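Local structure of putative aldehyde dehydrogenase AldY (Bacillus subtilis, 4DNG) at residues A309-K312 with Q313-Y316; P328-N331 with E332-E336. The protein probably oxidises aldehydes to carboxylates with NAD+ and may help protect cells against stress from ethanol and related compounds. One frame throughout, in Å; residues are numbered along the deposited sequence.

Interaction 1. Residues A309-K312 with Q313-Y316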
ATOM      1  N   ALA A 309     -12.442  26.854 -33.015  1.00 89.59           N
ATOM      2  CA  ALA A 309     -11.809  28.047 -33.569  1.00 93.21           C
ATOM      3  C   ALA A 309     -10.452  28.289 -32.900  1.00101.80           C
ATOM      4  O   ALA A 309      -9.460  28.546 -33.589  1.00102.56           O
ATOM      5  CB  ALA A 309     -12.703  29.266 -33.419  1.00 83.70           C
ATOM      6  N   ARG A 310     -10.413  28.171 -31.570  1.00 98.99           N
ATOM      7  CA  ARG A 310      -9.227  28.525 -30.785  1.00103.03           C
ATOM      8  C   ARG A 310      -8.066  27.551 -31.035  1.00 96.41           C
ATOM      9  O   ARG A 310      -6.907  27.967 -31.148  1.00 91.55           O
ATOM     10  CB  ARG A 310      -9.593  28.641 -29.294  1.00108.03           C
ATOM     11  CG  ARG A 310      -8.476  29.078 -28.350  1.00118.97           C
ATOM     12  CD  ARG A 310      -8.056  30.532 -28.522  1.00129.95           C
ATOM     13  NE  ARG A 310      -6.962  30.892 -27.614  1.00135.30           N
ATOM     14  CZ  ARG A 310      -5.664  30.715 -27.867  1.00127.35           C
ATOM     15  NH1 ARG A 310      -5.262  30.177 -29.015  1.00127.42           N
ATOM     16  NH2 ARG A 310      -4.761  31.081 -26.966  1.00115.44           N
ATOM     17  N   VAL A 311      -8.406  26.267 -31.146  1.00 95.48           N
ATOM     18  CA  VAL A 311      -7.447  25.182 -31.403  1.00 92.96           C
ATOM     19  C   VAL A 311      -6.787  25.351 -32.769  1.00 88.93           C
ATOM     20  O   VAL A 311      -5.582  25.121 -32.922  1.00 82.83           O
ATOM     21  CB  VAL A 311      -8.138  23.794 -31.283  1.00 87.30           C
ATOM     22  CG1 VAL A 311      -7.339  22.693 -31.957  1.00 88.19           C
ATOM     23  CG2 VAL A 311      -8.398  23.456 -29.823  1.00 77.38           C
ATOM     24  N   LYS A 312      -7.589  25.781 -33.744  1.00 93.10           N
ATOM     25  CA  LYS A 312      -7.136  26.003 -35.125  1.00 99.51           C
ATOM     26  C   LYS A 312      -6.015  27.049 -35.258  1.00 94.72           C
ATOM     27  O   LYS A 312      -5.270  27.036 -36.238  1.00 90.78           O
ATOM     28  CB  LYS A 312      -8.318  26.401 -36.028  1.00109.43           C
ATOM     29  CG  LYS A 312      -9.306  25.282 -36.343  1.00114.03           C
ATOM     30  CD  LYS A 312      -9.542  25.151 -37.847  1.00118.04           C
ATOM     31  CE  LYS A 312      -8.431  24.328 -38.499  1.00113.64           C
ATOM     32  NZ  LYS A 312      -8.312  24.504 -39.973  1.00101.72           N
ATOM     33  N   GLN A 313      -5.912  27.944 -34.272  1.00 92.47           N
ATOM     34  CA  GLN A 313      -4.945  29.041 -34.285  1.00 93.16           C
ATOM     35  C   GLN A 313      -3.578  28.610 -33.805  1.00 93.88           C
ATOM     36  O   GLN A 313      -2.556  29.108 -34.301  1.00 92.99           O
ATOM     37  CB  GLN A 313      -5.413  30.179 -33.382  1.00 97.90           C
ATOM     38  CG  GLN A 313      -6.231  31.258 -34.070  1.00104.81           C
ATOM     39  CD  GLN A 313      -7.245  31.893 -33.133  1.00118.08           C
ATOM     40  OE1 GLN A 313      -8.421  32.014 -33.472  1.00122.26           O
ATOM     41  NE2 GLN A 313      -6.799  32.284 -31.938  1.00124.77           N
ATOM     42  N   LEU A 314      -3.572  27.689 -32.841  1.00 92.51           N
ATOM     43  CA  LEU A 314      -2.367  27.334 -32.093  1.00 88.72           C
ATOM     44  C   LEU A 314      -1.148  27.133 -32.993  1.00 87.01           C
ATOM     45  O   LEU A 314      -1.226  26.414 -33.991  1.00 86.74           O
ATOM     46  CB  LEU A 314      -2.614  26.103 -31.220  1.00 85.42           C
ATOM     47  CG  LEU A 314      -3.873  26.091 -30.335  1.00 83.49           C
ATOM     48  CD1 LEU A 314      -4.077  24.690 -29.772  1.00 76.11           C
ATOM     49  CD2 LEU A 314      -3.835  27.137 -29.225  1.00 79.56           C
ATOM     50  N   PRO A 315      -0.033  27.819 -32.668  1.00 88.10           N
ATOM     51  CA  PRO A 315       1.259  27.653 -33.360  1.00 87.99           C
ATOM     52  C   PRO A 315       1.862  26.257 -33.233  1.00 86.31           C
ATOM     53  O   PRO A 315       1.987  25.725 -32.131  1.00 94.15           O
ATOM     54  CB  PRO A 315       2.160  28.686 -32.669  1.00 89.54           C
ATOM     55  CG  PRO A 315       1.213  29.760 -32.240  1.00 92.45           C
ATOM     56  CD  PRO A 315      -0.045  29.034 -31.824  1.00 91.04           C
ATOM     57  N   TYR A 316       2.230  25.668 -34.363  1.00 84.69           N
ATOM     58  CA  TYR A 316       2.889  24.371 -34.348  1.00 85.47           C
ATOM     59  C   TYR A 316       4.279  24.439 -34.994  1.00 82.42           C
ATOM     60  O   TYR A 316       4.520  25.270 -35.863  1.00 80.32           O
ATOM     61  CB  TYR A 316       1.993  23.300 -34.998  1.00 86.53           C
ATOM     62  CG  TYR A 316       1.841  23.411 -36.503  1.00 91.49           C
ATOM     63  CD1 TYR A 316       2.825  22.911 -37.364  1.00 92.18           C
ATOM     64  CD2 TYR A 316       0.703  23.985 -37.069  1.00 90.01           C
ATOM     65  CE1 TYR A 316       2.689  22.999 -38.739  1.00 94.80           C
ATOM     66  CE2 TYR A 316       0.555  24.073 -38.445  1.00 92.60           C
ATOM     67  CZ  TYR A 316       1.551  23.581 -39.276  1.00 99.20           C
ATOM     68  OH  TYR A 316       1.420  23.665 -40.647  1.00104.75           O
TER

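Interaction 2. Residues P328-N331 with E332-E336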
ATOM      1  N   PRO A 328       6.704  18.453 -31.419  1.00 71.20           N
ATOM      2  CA  PRO A 328       6.706  17.117 -31.976  1.00 67.48           C
ATOM      3  C   PRO A 328       6.264  16.117 -30.960  1.00 66.56           C
ATOM      4  O   PRO A 328       6.318  16.406 -29.769  1.00 72.92           O
ATOM      5  CB  PRO A 328       8.181  16.884 -32.346  1.00 66.47           C
ATOM      6  CG  PRO A 328       8.977  17.939 -31.638  1.00 67.54           C
ATOM      7  CD  PRO A 328       8.039  18.879 -30.954  1.00 70.26           C
ATOM      8  N   LEU A 329       5.806  14.953 -31.408  1.00 67.06           N
ATOM      9  CA  LEU A 329       5.588  13.860 -30.453  1.00 68.26           C
ATOM     10  C   LEU A 329       6.936  13.205 -30.128  1.00 71.10           C
ATOM     11  O   LEU A 329       7.876  13.283 -30.925  1.00 73.06           O
ATOM     12  CB  LEU A 329       4.574  12.837 -30.975  1.00 66.09           C
ATOM     13  CG  LEU A 329       3.140  13.353 -31.129  1.00 75.78           C
ATOM     14  CD1 LEU A 329       2.186  12.211 -31.457  1.00 81.54           C
ATOM     15  CD2 LEU A 329       2.683  14.092 -29.873  1.00 67.98           C
ATOM     16  N   ILE A 330       7.018  12.563 -28.965  1.00 69.57           N
ATOM     17  CA  ILE A 330       8.266  12.030 -28.435  1.00 69.99           C
ATOM     18  C   ILE A 330       9.081  11.159 -29.419  1.00 72.66           C
ATOM     19  O   ILE A 330      10.298  11.251 -29.460  1.00 72.30           O
ATOM     20  CB  ILE A 330       8.000  11.284 -27.111  1.00 71.10           C
ATOM     21  CG1 ILE A 330       9.298  10.757 -26.457  1.00 70.56           C
ATOM     22  CG2 ILE A 330       7.008  10.167 -27.356  1.00 69.95           C
ATOM     23  CD1 ILE A 330      10.346  11.816 -26.148  1.00 67.27           C
ATOM     24  N   ASN A 331       8.402  10.336 -30.210  1.00 75.96           N
ATOM     25  CA  ASN A 331       9.050   9.500 -31.214  1.00 73.85           C
ATOM     26  C   ASN A 331       8.065   9.054 -32.315  1.00 80.03           C
ATOM     27  O   ASN A 331       6.879   9.373 -32.272  1.00 88.32           O
ATOM     28  CB  ASN A 331       9.694   8.273 -30.544  1.00 69.47           C
ATOM     29  CG  ASN A 331       8.670   7.360 -29.901  1.00 71.64           C
ATOM     30  OD1 ASN A 331       7.652   7.032 -30.503  1.00 68.93           O
ATOM     31  ND2 ASN A 331       8.924   6.967 -28.657  1.00 72.81           N
ATOM     32  N   GLU A 332       8.564   8.272 -33.265  1.00 78.50           N
ATOM     33  CA  GLU A 332       7.786   7.793 -34.409  1.00 83.50           C
ATOM     34  C   GLU A 332       6.714   6.764 -34.043  1.00 83.22           C
ATOM     35  O   GLU A 332       5.661   6.729 -34.680  1.00 80.91           O
ATOM     36  CB  GLU A 332       8.729   7.197 -35.458  1.00 88.65           C
ATOM     37  CG  GLU A 332       8.065   6.648 -36.710  1.00 93.60           C
ATOM     38  CD  GLU A 332       7.939   7.671 -37.822  1.00 98.50           C
ATOM     39  OE1 GLU A 332       8.873   8.485 -38.014  1.00 97.83           O
ATOM     40  OE2 GLU A 332       6.898   7.645 -38.516  1.00104.50           O
ATOM     41  N   ARG A 333       6.983   5.923 -33.042  1.00 74.93           N
ATOM     42  CA  ARG A 333       5.995   4.939 -32.617  1.00 77.83           C
ATOM     43  C   ARG A 333       4.733   5.615 -32.065  1.00 84.78           C
ATOM     44  O   ARG A 333       3.634   5.076 -32.211  1.00 83.98           O
ATOM     45  CB  ARG A 333       6.571   3.957 -31.601  1.00 82.16           C
ATOM     46  CG  ARG A 333       7.132   2.677 -32.209  1.00105.79           C
ATOM     47  CD  ARG A 333       7.573   1.665 -31.148  1.00117.55           C
ATOM     48  NE  ARG A 333       8.827   2.043 -30.482  1.00126.30           N
ATOM     49  CZ  ARG A 333       8.957   2.343 -29.185  1.00117.89           C
ATOM     50  NH1 ARG A 333       7.913   2.307 -28.362  1.00102.79           N
ATOM     51  NH2 ARG A 333      10.147   2.672 -28.702  1.00118.30           N
ATOM     52  N   GLN A 334       4.899   6.791 -31.451  1.00 82.55           N
ATOM     53  CA  GLN A 334       3.766   7.568 -30.923  1.00 76.63           C
ATOM     54  C   GLN A 334       2.898   8.122 -32.035  1.00 74.38           C
ATOM     55  O   GLN A 334       1.673   8.121 -31.909  1.00 70.55           O
ATOM     56  CB  GLN A 334       4.236   8.730 -30.048  1.00 74.50           C
ATOM     57  CG  GLN A 334       4.801   8.289 -28.717  1.00 78.66           C
ATOM     58  CD  GLN A 334       3.752   7.687 -27.821  1.00 84.70           C
ATOM     59  OE1 GLN A 334       3.730   6.471 -27.607  1.00 85.06           O
ATOM     60  NE2 GLN A 334       2.859   8.531 -27.300  1.00 85.84           N
ATOM     61  N   ILE A 335       3.526   8.599 -33.113  1.00 69.14           N
ATOM     62  CA  ILE A 335       2.775   9.113 -34.243  1.00 73.71           C
ATOM     63  C   ILE A 335       1.936   8.012 -34.905  1.00 76.46           C
ATOM     64  O   ILE A 335       0.740   8.183 -35.078  1.00 79.43           O
ATOM     65  CB  ILE A 335       3.661   9.843 -35.266  1.00 75.49           C
ATOM     66  CG1 ILE A 335       4.251  11.114 -34.648  1.00 78.09           C
ATOM     67  CG2 ILE A 335       2.837  10.246 -36.472  1.00 78.08           C
ATOM     68  CD1 ILE A 335       5.495  11.624 -35.346  1.00 68.95           C
ATOM     69  N   GLU A 336       2.556   6.886 -35.246  1.00 86.42           N
ATOM     70  CA  GLU A 336       1.842   5.767 -35.880  1.00 88.48           C
ATOM     71  C   GLU A 336       0.665   5.342 -34.992  1.00 86.97           C
ATOM     72  O   GLU A 336      -0.436   5.087 -35.482  1.00 87.86           O
ATOM     73  CB  GLU A 336       2.778   4.571 -36.164  1.00 86.46           C
ATOM     74  CG  GLU A 336       4.122   4.904 -36.814  1.00 97.68           C
ATOM     75  CD  GLU A 336       4.117   4.907 -38.338  1.00119.45           C
ATOM     76  OE1 GLU A 336       3.043   4.724 -38.960  1.00134.46           O
ATOM     77  OE2 GLU A 336       5.210   5.092 -38.924  1.00113.37           O
TER

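Interaction 1. Residues A309-K312 with Q313-Y316
The C-terminal turn of helix 297-313 runs here into the loop that leads to helix 332-347. R310 and V311 of the turn meet Q313 and L314. Two backbone hydrogen bonds close the last turn as the chain leaves the helix. Q313 N donates to R310 O at 3.3 Å, and L314 N donates to V311 O at the same distance. Both span three residues, as in a 3-10 turn.

R310 has its CG trans to the backbone N (chi1 -177°), and the chain bends at chi2, which brings the guanidinium back toward the residues that follow. Its NH1 reaches L314 CD2 at 3.4 Å, at an oblique approach. The amide of Q313 stands nearly parallel to the guanidinium, with the planes 10° apart. NH1 of R310 is still 3.9 Å from NE2 of Q313, and both are donor groups, so this is proximity rather than a bond.

L314 has CG anti to its carbonyl carbon (chi1 -49°), which sets CG and CD1 against V311 O. CG is 3.2 Å from V311 O, and CD1 comes within 4.4 Å of V311 CG1. V311 also packs on P365 and V367 of strand 362-369.

Q313 is exposed, while V311 and L314 are buried against F280 of helix 268-281. The partly exposed R310 lies between, touching Q313, L314 and I276 of that same helix. The two rather long backbone bonds probably help set the direction in which the chain leaves the helix.

Interaction 2. Residues P328-N331 with E332-E336
N331 caps the N terminus of helix 332-347 and meets the first turn through its amide oxygen. Q334 N donates to N331 OD1 at 2.9 Å. The N-H...O angle is 149°, and the donor lies almost in line with the carbonyl bond. A second, weak bond runs from the same Q334 N to N331 O at 3.4 Å. The side chain of N331 is turned with CG between its own backbone N and carbonyl carbon (chi1 64°), which folds OD1 over the start of the helix. R333 N also approaches OD1, at 2.9 Å.

Apolar contacts flank the cap. L329 CD1 packs against I335 CG1 at 4.0 Å, the two side chains crossing at an angle. I330 CG2 lies beside Q334 CG, where the modelled separation is doubtfully short.

Further out, L329 and I335 both touch L363 of strand 362-369, and L329 pairs by backbone with N361. E332 turns away from the cap and forms a salt bridge through OE2 with R358 NH2. I330 touches F153. Q334 lies about 10 Å, side chain to side chain, from S232 of the probable NAD+ site.

First-turn N-H groups lack a preceding helical carbonyl; the N331 amide oxygen serves Q334 N in that role. E332 OE2 is 3.1 Å from E336 OE2, and two ionised carboxylates would probably repel; R358 would offset this, and the helix start may help.

Along the chain, the two contacts come one after the other and neither nest nor cross. Interaction 1 closes where helix 297-313 gives way to the loop. Interaction 2 opens where that loop gives way to helix 332-347. Each is local and joins a helix end to its adjoining loop residues, so together they frame the connection at both ends. Their centres are 20 Å apart, and their nearest atoms, about 7 Å apart, do not touch. They share a neighbour: strand 362-369 is packed on by V311 in 309-316 and by L329 and I335 in 328-336. That strand belongs to the mixed sheet that also holds strand 290-296, directly before helix 297-313.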